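PDB 6BQ6: thermospermine synthase from Medicago truncatula, which probably catalyses transfer of an aminopropyl group from S-adenosyl 3-(methylsulfanyl)propylamine to spermidine, yielding thermospermine and S-methyl-5'-thioadenosine. Local coordinates for residues B[242-247]-B[261-266]; B[193-198]-B[231-236]; B[270-275]-B[291-296]. All blocks are in the same frame, centred on the assembly; numbering follows the deposited sequence.

How the contacts relate
The three contacts illustrate how a central sheet gathers helices on both of its sides. Along the chain contact 2 closes first, then contact 1, then contact 3. Contact 1 lies in the hairpin of strands 243-251 and 256-264 at one edge of the mixed Rossmann-like sheet. From one face of it Val244, Pro246 and Val261 meet Tyr234 and Ile233 on helix 230-238 of contact 2, whose centre lies about 13 Å away. From the other face Val245, Leu262 and Tyr247 meet Phe295 of contact 3, with centres about 16 Å apart. Contacts 2 and 3 do not touch, their centres being about 26 Å apart: the hairpin, the edge of the sheet layer, lies between them in a helix-sheet-helix sandwich.

Contact 1 (B[242-247]-B[261-266]); sequences KYVVPY and VLASDS
Lys242 begins the pairing by giving its backbone N to Asp265 OD1, 3.0 Å away and nearly along that oxygen's C-O axis; the other oxygen, OD2, forms a salt bridge with Lys205. Tyr243 follows as an antiparallel hydrogen-bonded pair with Ser264, its N meeting Ser264 O almost head-on. With CG beside the backbone N (chi1 -57°), the Tyr243 ring turns its edge to the Ser264 and Asp265 carbonyls, CE2 lying 3.5 Å from Asp265 O, while CG of Lys242 sits over one face. A serine here would probably leave the Asp265 carbonyl and the Lys242 chain without the ring that packs against them. On the other face of the sheet Val244 CG1 presses on Val261 CG1 at a tight 3.4 Å. Val245 N donates to Leu262 O (2.8 Å), and Leu262 N answers from above the plane of the Val245 carbonyl. Pro246 CB rests near Val261 CG2, and Tyr247 crosses Leu262 at about a right angle, CE1 3.7 Å from CG, its OH bonded to Cys90 O. Paired backbone bonds thus fix the register of this antiparallel hairpin, whereas apolar branches on both faces are left to bind helices.

Contact 2 (B[193-198]-B[231-236]); sequences KLYTKD and SCIYNT
Cys232 O is gripped twice by Thr236, the threonine that carries much of this contact. Thr236 N reaches that oxygen in the ordinary helical bond of 2.9 Å, and Thr236 OG1 donates to it at 2.7 Å from the opposite face of the carbonyl plane. The hydroxyl is also bonded to Tyr316 N, so that it joins helix 230-238 to the C-terminal tail. Holding OG1 in this way settles where the methyl goes: CG2 stands anti to the backbone N and is directed at the turn before helix 197-204. There it lies 3.5 Å from Tyr195 O and 3.6 Å from Lys197 N, a small apolar knob set against polar backbone. Neither backbone atom is bonded to Thr236; Lys197 pairs through its backbone with Tyr316, the same residue that meets the threonine hydroxyl. Between Tyr195 and Lys197, Thr196 is the N-cap of helix 197-204, its OG1 bonded to Phe199 N.

Both elements belong to the helical layer on one side of the Rossmann-like sheet found in the spermidine/spermine synthase family, and both Tyr195 and Ile233 rest on Thr216 of strand 212-220. The two also meet directly: Ile233 CD1 comes obliquely to the tyrosine ring, 3.8 Å from CE2 and equally near CD2. CG1 of the isoleucine sits beside its own backbone N (chi1 -70°), with CD1 extended beyond it to the ring. Farther along, Tyr195 OH is hydrogen-bonded to Ala183 O, which ties the ring at its polar end as well. The tyrosine side chain lies about 4 Å from that of Cys191, a residue of the adenosine site, and about 7 Å from the bound thermospermine.

Contact 3 (B[270-275]-B[291-296]); sequences LSAEEL and DGKTFV
Apolar packing joins Leu275 to Phe295 and Ala272 to the first turn of the facing helix. Leu275 CD1 approaches the phenylalanine ring obliquely, 3.7 Å from CD2; Phe295 holds its CG anti to the backbone N (chi1 180°), which carries the ring on toward Tyr247, met edge-to-face. Leu275 and Phe295 also both lean on helix 84-98, at His98 among others. Ala272 is too short to interlock in this way, and its CB instead abuts the backbone, 3.5 Å from Gly292 C, with Val296 CG2 at 4.2 Å.

Between the two segments the polar approach is a weak CA-H...O contact. Gly292 CA points its hydrogen almost straight at Ala272 O, at 3.5 Å and an angle of 173°. A beta carbon at Gly292 would fall 2.0 Å from Ala272 O, a clash at the present backbone spacing. Just beyond, Gly292 N is hydrogen-bonded to Asp276 OD1 of helix 272-282.

Side-chain hydrogen bonds within each segment cap the helix starts. Ser271 OG accepts from Glu274 N at 3.2 Å. Asp291 OD1 takes two donors: Thr294 N at 3.0 Å, and Thr294 OG1 at 2.7 Å from above the carboxylate plane. The same cap reaches the second subunit, where Arg306 forms a salt bridge with Asp291 OD2 and Lys303 N bonds to Thr294 OG1.

Away from the annotated sites, this is a close helix-helix contact between the N-terminal turns of helices 272-282 and 292-298, each started by an N-cap and brought together through an alanine and a glycine.

Contact 1 (B[242-247]-B[261-266])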
# COMPACT_ATOMS: atom_id res chain seq x y z
N LYS B 242 -36.27 -6.60 27.66
CA LYS B 242 -37.14 -5.44 27.71
C LYS B 242 -36.44 -4.14 27.48
O LYS B 242 -36.94 -3.31 26.73
CB LYS B 242 -37.87 -5.35 29.03
CG LYS B 242 -38.88 -4.22 29.02
CD LYS B 242 -40.00 -4.35 29.99
CE LYS B 242 -40.94 -3.16 29.84
NZ LYS B 242 -41.69 -3.18 28.54
N TYR B 243 -35.28 -3.98 28.11
CA TYR B 243 -34.54 -2.73 28.06
C TYR B 243 -33.23 -2.98 27.30
O TYR B 243 -32.45 -3.87 27.66
CB TYR B 243 -34.25 -2.27 29.47
CG TYR B 243 -35.49 -2.08 30.29
CD1 TYR B 243 -36.32 -1.00 30.10
CD2 TYR B 243 -35.83 -3.02 31.27
CE1 TYR B 243 -37.48 -0.85 30.87
CE2 TYR B 243 -36.98 -2.88 32.02
CZ TYR B 243 -37.79 -1.82 31.83
OH TYR B 243 -38.92 -1.76 32.66
N VAL B 244 -33.02 -2.22 26.21
CA VAL B 244 -31.85 -2.43 25.36
C VAL B 244 -31.30 -1.08 25.06
O VAL B 244 -32.04 -0.22 24.59
CB VAL B 244 -32.21 -3.24 24.08
CG1 VAL B 244 -30.97 -3.48 23.23
CG2 VAL B 244 -32.83 -4.56 24.46
N VAL B 245 -30.04 -0.85 25.42
CA VAL B 245 -29.38 0.46 25.31
C VAL B 245 -28.12 0.33 24.46
O VAL B 245 -27.13 -0.15 24.94
CB VAL B 245 -29.06 1.05 26.72
CG1 VAL B 245 -28.29 2.36 26.61
CG2 VAL B 245 -30.30 1.23 27.58
N PRO B 246 -28.18 0.79 23.20
CA PRO B 246 -27.02 0.80 22.33
C PRO B 246 -26.22 2.06 22.59
O PRO B 246 -26.80 3.12 22.93
CB PRO B 246 -27.63 0.82 20.92
CG PRO B 246 -28.90 1.54 21.09
CD PRO B 246 -29.40 1.21 22.48
N TYR B 247 -24.92 1.92 22.50
CA TYR B 247 -24.02 3.05 22.75
C TYR B 247 -22.73 2.91 22.00
O TYR B 247 -22.39 1.82 21.51
CB TYR B 247 -23.82 3.27 24.24
CG TYR B 247 -23.11 2.18 24.99
CD1 TYR B 247 -23.78 1.05 25.38
CD2 TYR B 247 -21.80 2.35 25.41
CE1 TYR B 247 -23.14 0.07 26.11
CE2 TYR B 247 -21.16 1.37 26.16
CZ TYR B 247 -21.83 0.26 26.53
OH TYR B 247 -21.22 -0.76 27.20
N VAL B 261 -23.86 -2.89 23.16
CA VAL B 261 -25.26 -2.87 23.54
C VAL B 261 -25.43 -3.49 24.92
O VAL B 261 -25.01 -4.64 25.13
CB VAL B 261 -26.11 -3.64 22.53
CG1 VAL B 261 -27.60 -3.57 22.88
CG2 VAL B 261 -25.90 -3.15 21.08
N LEU B 262 -26.11 -2.75 25.82
CA LEU B 262 -26.63 -3.27 27.09
C LEU B 262 -28.02 -3.84 26.93
O LEU B 262 -28.84 -3.27 26.22
CB LEU B 262 -26.79 -2.18 28.13
CG LEU B 262 -25.61 -1.33 28.48
CD1 LEU B 262 -25.98 -0.33 29.54
CD2 LEU B 262 -24.50 -2.23 28.98
N ALA B 263 -28.29 -4.93 27.62
CA ALA B 263 -29.62 -5.53 27.60
C ALA B 263 -29.95 -6.09 28.99
O ALA B 263 -29.11 -6.68 29.65
CB ALA B 263 -29.70 -6.62 26.54
N SER B 264 -31.17 -5.86 29.43
CA SER B 264 -31.60 -6.34 30.76
C SER B 264 -33.13 -6.41 30.79
O SER B 264 -33.83 -5.76 30.04
CB SER B 264 -31.09 -5.43 31.86
OG SER B 264 -31.37 -5.88 33.20
N ASP B 265 -33.63 -7.20 31.70
CA ASP B 265 -35.06 -7.16 32.00
C ASP B 265 -35.40 -6.21 33.15
O ASP B 265 -36.58 -6.03 33.48
CB ASP B 265 -35.56 -8.59 32.21
CG ASP B 265 -35.81 -9.32 30.88
OD1 ASP B 265 -36.03 -8.68 29.82
OD2 ASP B 265 -35.88 -10.56 30.89
N SER B 266 -34.38 -5.60 33.76
CA SER B 266 -34.57 -4.55 34.70
C SER B 266 -34.11 -3.24 34.05
O SER B 266 -33.27 -3.24 33.13
CB SER B 266 -33.78 -4.79 35.95
OG SER B 266 -34.32 -5.96 36.55

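Contact 2 (B[193-198]-B[231-236])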
# COMPACT_ATOMS: atom_id res chain seq x y z
N LYS B 193 -23.17 -18.10 16.48
CA LYS B 193 -24.25 -18.66 17.30
C LYS B 193 -24.47 -17.92 18.63
O LYS B 193 -25.57 -18.00 19.20
CB LYS B 193 -24.05 -20.14 17.54
CG LYS B 193 -22.84 -20.48 18.37
CD LYS B 193 -22.74 -21.98 18.47
CE LYS B 193 -21.64 -22.37 19.44
NZ LYS B 193 -20.34 -22.40 18.75
N LEU B 194 -23.45 -17.21 19.09
CA LEU B 194 -23.53 -16.47 20.34
C LEU B 194 -24.19 -15.10 20.19
O LEU B 194 -24.19 -14.31 21.14
CB LEU B 194 -22.15 -16.37 20.94
CG LEU B 194 -21.43 -17.71 21.11
CD1 LEU B 194 -19.96 -17.55 21.54
CD2 LEU B 194 -22.10 -18.63 22.05
N TYR B 195 -24.74 -14.81 19.01
CA TYR B 195 -25.45 -13.57 18.74
C TYR B 195 -26.90 -13.85 18.29
O TYR B 195 -27.61 -12.94 17.91
CB TYR B 195 -24.72 -12.78 17.65
CG TYR B 195 -23.38 -12.25 18.00
CD1 TYR B 195 -22.23 -12.99 17.79
CD2 TYR B 195 -23.24 -10.97 18.49
CE1 TYR B 195 -20.96 -12.47 18.09
CE2 TYR B 195 -22.00 -10.47 18.82
CZ TYR B 195 -20.87 -11.19 18.59
OH TYR B 195 -19.68 -10.63 18.89
N THR B 196 -27.34 -15.10 18.34
CA THR B 196 -28.68 -15.37 17.85
C THR B 196 -29.75 -15.16 18.93
O THR B 196 -29.49 -15.31 20.15
CB THR B 196 -28.80 -16.81 17.30
OG1 THR B 196 -28.50 -17.74 18.33
CG2 THR B 196 -27.85 -17.02 16.17
N LYS B 197 -30.97 -14.93 18.45
CA LYS B 197 -32.15 -14.78 19.29
C LYS B 197 -32.30 -15.98 20.20
O LYS B 197 -32.46 -15.84 21.42
CB LYS B 197 -33.41 -14.58 18.47
CG LYS B 197 -34.66 -14.42 19.31
CD LYS B 197 -35.92 -14.31 18.43
CE LYS B 197 -37.14 -13.95 19.28
NZ LYS B 197 -37.66 -15.11 20.05
N ASP B 198 -32.23 -17.16 19.61
CA ASP B 198 -32.40 -18.38 20.41
C ASP B 198 -31.30 -18.58 21.44
O ASP B 198 -31.58 -19.03 22.56
CB ASP B 198 -32.48 -19.60 19.51
CG ASP B 198 -33.88 -19.82 18.92
OD1 ASP B 198 -34.82 -19.03 19.19
OD2 ASP B 198 -34.03 -20.80 18.16
N SER B 231 -26.68 -2.49 14.13
CA SER B 231 -28.13 -2.45 14.15
C SER B 231 -28.79 -3.82 14.28
O SER B 231 -29.81 -3.92 14.95
CB SER B 231 -28.70 -1.79 12.90
OG SER B 231 -28.17 -2.40 11.75
N CYS B 232 -28.21 -4.83 13.64
CA CYS B 232 -28.69 -6.21 13.77
C CYS B 232 -28.61 -6.78 15.18
O CYS B 232 -29.51 -7.44 15.65
CB CYS B 232 -27.88 -7.09 12.85
SG CYS B 232 -27.91 -6.56 11.12
N ILE B 233 -27.48 -6.52 15.82
CA ILE B 233 -27.30 -6.93 17.21
C ILE B 233 -28.31 -6.23 18.12
O ILE B 233 -28.97 -6.84 18.94
CB ILE B 233 -25.86 -6.65 17.67
CG1 ILE B 233 -24.87 -7.61 16.97
CG2 ILE B 233 -25.76 -6.84 19.19
CD1 ILE B 233 -23.43 -7.35 17.23
N TYR B 234 -28.46 -4.92 17.96
CA TYR B 234 -29.47 -4.20 18.68
C TYR B 234 -30.86 -4.82 18.48
O TYR B 234 -31.57 -5.09 19.41
CB TYR B 234 -29.47 -2.71 18.27
CG TYR B 234 -30.64 -1.97 18.80
CD1 TYR B 234 -30.72 -1.60 20.13
CD2 TYR B 234 -31.74 -1.66 17.98
CE1 TYR B 234 -31.84 -0.95 20.63
CE2 TYR B 234 -32.84 -1.01 18.46
CZ TYR B 234 -32.91 -0.63 19.78
OH TYR B 234 -34.03 0.01 20.28
N ASN B 235 -31.25 -5.03 17.24
CA ASN B 235 -32.58 -5.56 16.99
C ASN B 235 -32.78 -6.97 17.51
O ASN B 235 -33.87 -7.31 17.99
CB ASN B 235 -32.93 -5.50 15.50
CG ASN B 235 -34.43 -5.74 15.26
OD1 ASN B 235 -35.27 -5.10 15.90
ND2 ASN B 235 -34.77 -6.71 14.38
N THR B 236 -31.75 -7.80 17.41
CA THR B 236 -31.83 -9.16 17.92
C THR B 236 -32.06 -9.11 19.42
O THR B 236 -32.98 -9.75 19.96
CB THR B 236 -30.60 -9.99 17.53
OG1 THR B 236 -30.46 -9.98 16.10
CG2 THR B 236 -30.72 -11.41 18.02

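Contact 3 (B[270-275]-B[291-296])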
# COMPACT_ATOMS: atom_id res chain seq x y z
N LEU B 270 -29.88 5.50 34.37
CA LEU B 270 -29.20 6.22 35.40
C LEU B 270 -28.70 7.51 34.83
O LEU B 270 -28.32 7.60 33.65
CB LEU B 270 -28.06 5.41 35.96
CG LEU B 270 -28.48 4.22 36.80
CD1 LEU B 270 -27.21 3.53 37.26
CD2 LEU B 270 -29.32 4.63 38.00
N SER B 271 -28.68 8.52 35.67
CA SER B 271 -28.18 9.80 35.26
C SER B 271 -26.65 9.77 35.27
O SER B 271 -26.03 8.95 35.95
CB SER B 271 -28.69 10.91 36.23
OG SER B 271 -28.11 10.75 37.51
N ALA B 272 -26.07 10.73 34.58
CA ALA B 272 -24.63 10.98 34.65
C ALA B 272 -24.13 11.04 36.07
O ALA B 272 -23.17 10.40 36.43
CB ALA B 272 -24.28 12.25 33.92
N GLU B 273 -24.80 11.80 36.92
CA GLU B 273 -24.27 11.97 38.26
C GLU B 273 -24.35 10.72 39.09
O GLU B 273 -23.46 10.46 39.85
CB GLU B 273 -24.97 13.12 38.99
CG GLU B 273 -24.74 14.49 38.40
CD GLU B 273 -25.50 14.76 37.13
OE1 GLU B 273 -26.46 14.03 36.80
OE2 GLU B 273 -25.14 15.68 36.40
N GLU B 274 -25.43 9.95 38.96
CA GLU B 274 -25.53 8.68 39.68
C GLU B 274 -24.46 7.69 39.24
O GLU B 274 -23.83 7.03 40.05
CB GLU B 274 -26.92 8.04 39.57
CG GLU B 274 -27.10 6.75 40.42
CD GLU B 274 -26.49 6.78 41.85
OE1 GLU B 274 -26.46 7.84 42.52
OE2 GLU B 274 -26.07 5.72 42.33
N LEU B 275 -24.22 7.64 37.93
CA LEU B 275 -23.08 6.89 37.46
C LEU B 275 -21.76 7.34 38.07
O LEU B 275 -20.98 6.51 38.47
CB LEU B 275 -22.97 6.96 35.92
CG LEU B 275 -24.06 6.18 35.22
CD1 LEU B 275 -24.13 6.52 33.74
CD2 LEU B 275 -23.85 4.69 35.39
N ASP B 291 -16.68 8.85 32.24
CA ASP B 291 -17.45 9.37 33.36
C ASP B 291 -18.92 9.30 32.97
O ASP B 291 -19.26 8.84 31.86
CB ASP B 291 -16.99 10.77 33.84
CG ASP B 291 -17.13 11.85 32.81
OD1 ASP B 291 -17.74 11.63 31.71
OD2 ASP B 291 -16.59 12.97 33.07
N GLY B 292 -19.81 9.75 33.86
CA GLY B 292 -21.22 9.63 33.58
C GLY B 292 -21.68 10.41 32.39
O GLY B 292 -22.49 9.87 31.57
N LYS B 293 -21.17 11.63 32.23
CA LYS B 293 -21.54 12.42 31.06
C LYS B 293 -21.12 11.75 29.76
O LYS B 293 -21.85 11.78 28.75
CB LYS B 293 -20.93 13.83 31.12
CG LYS B 293 -21.70 14.86 31.93
CD LYS B 293 -21.02 16.21 31.64
CE LYS B 293 -21.66 17.37 32.36
NZ LYS B 293 -21.12 18.64 31.78
N THR B 294 -19.96 11.12 29.79
CA THR B 294 -19.48 10.38 28.62
C THR B 294 -20.43 9.27 28.25
O THR B 294 -20.77 9.09 27.06
CB THR B 294 -18.05 9.83 28.82
OG1 THR B 294 -17.16 10.89 29.20
CG2 THR B 294 -17.51 9.23 27.53
N PHE B 295 -20.89 8.50 29.24
CA PHE B 295 -21.83 7.44 28.93
C PHE B 295 -23.15 7.96 28.38
O PHE B 295 -23.68 7.40 27.41
CB PHE B 295 -22.09 6.52 30.14
CG PHE B 295 -23.05 5.46 29.80
CD1 PHE B 295 -22.65 4.47 28.92
CD2 PHE B 295 -24.38 5.54 30.16
CE1 PHE B 295 -23.54 3.52 28.44
CE2 PHE B 295 -25.28 4.59 29.70
CZ PHE B 295 -24.84 3.59 28.84
N VAL B 296 -23.66 9.04 28.95
CA VAL B 296 -24.92 9.61 28.46
C VAL B 296 -24.75 10.08 27.03
O VAL B 296 -25.62 9.79 26.21
CB VAL B 296 -25.46 10.72 29.39
CG1 VAL B 296 -26.53 11.56 28.68
CG2 VAL B 296 -25.92 10.07 30.68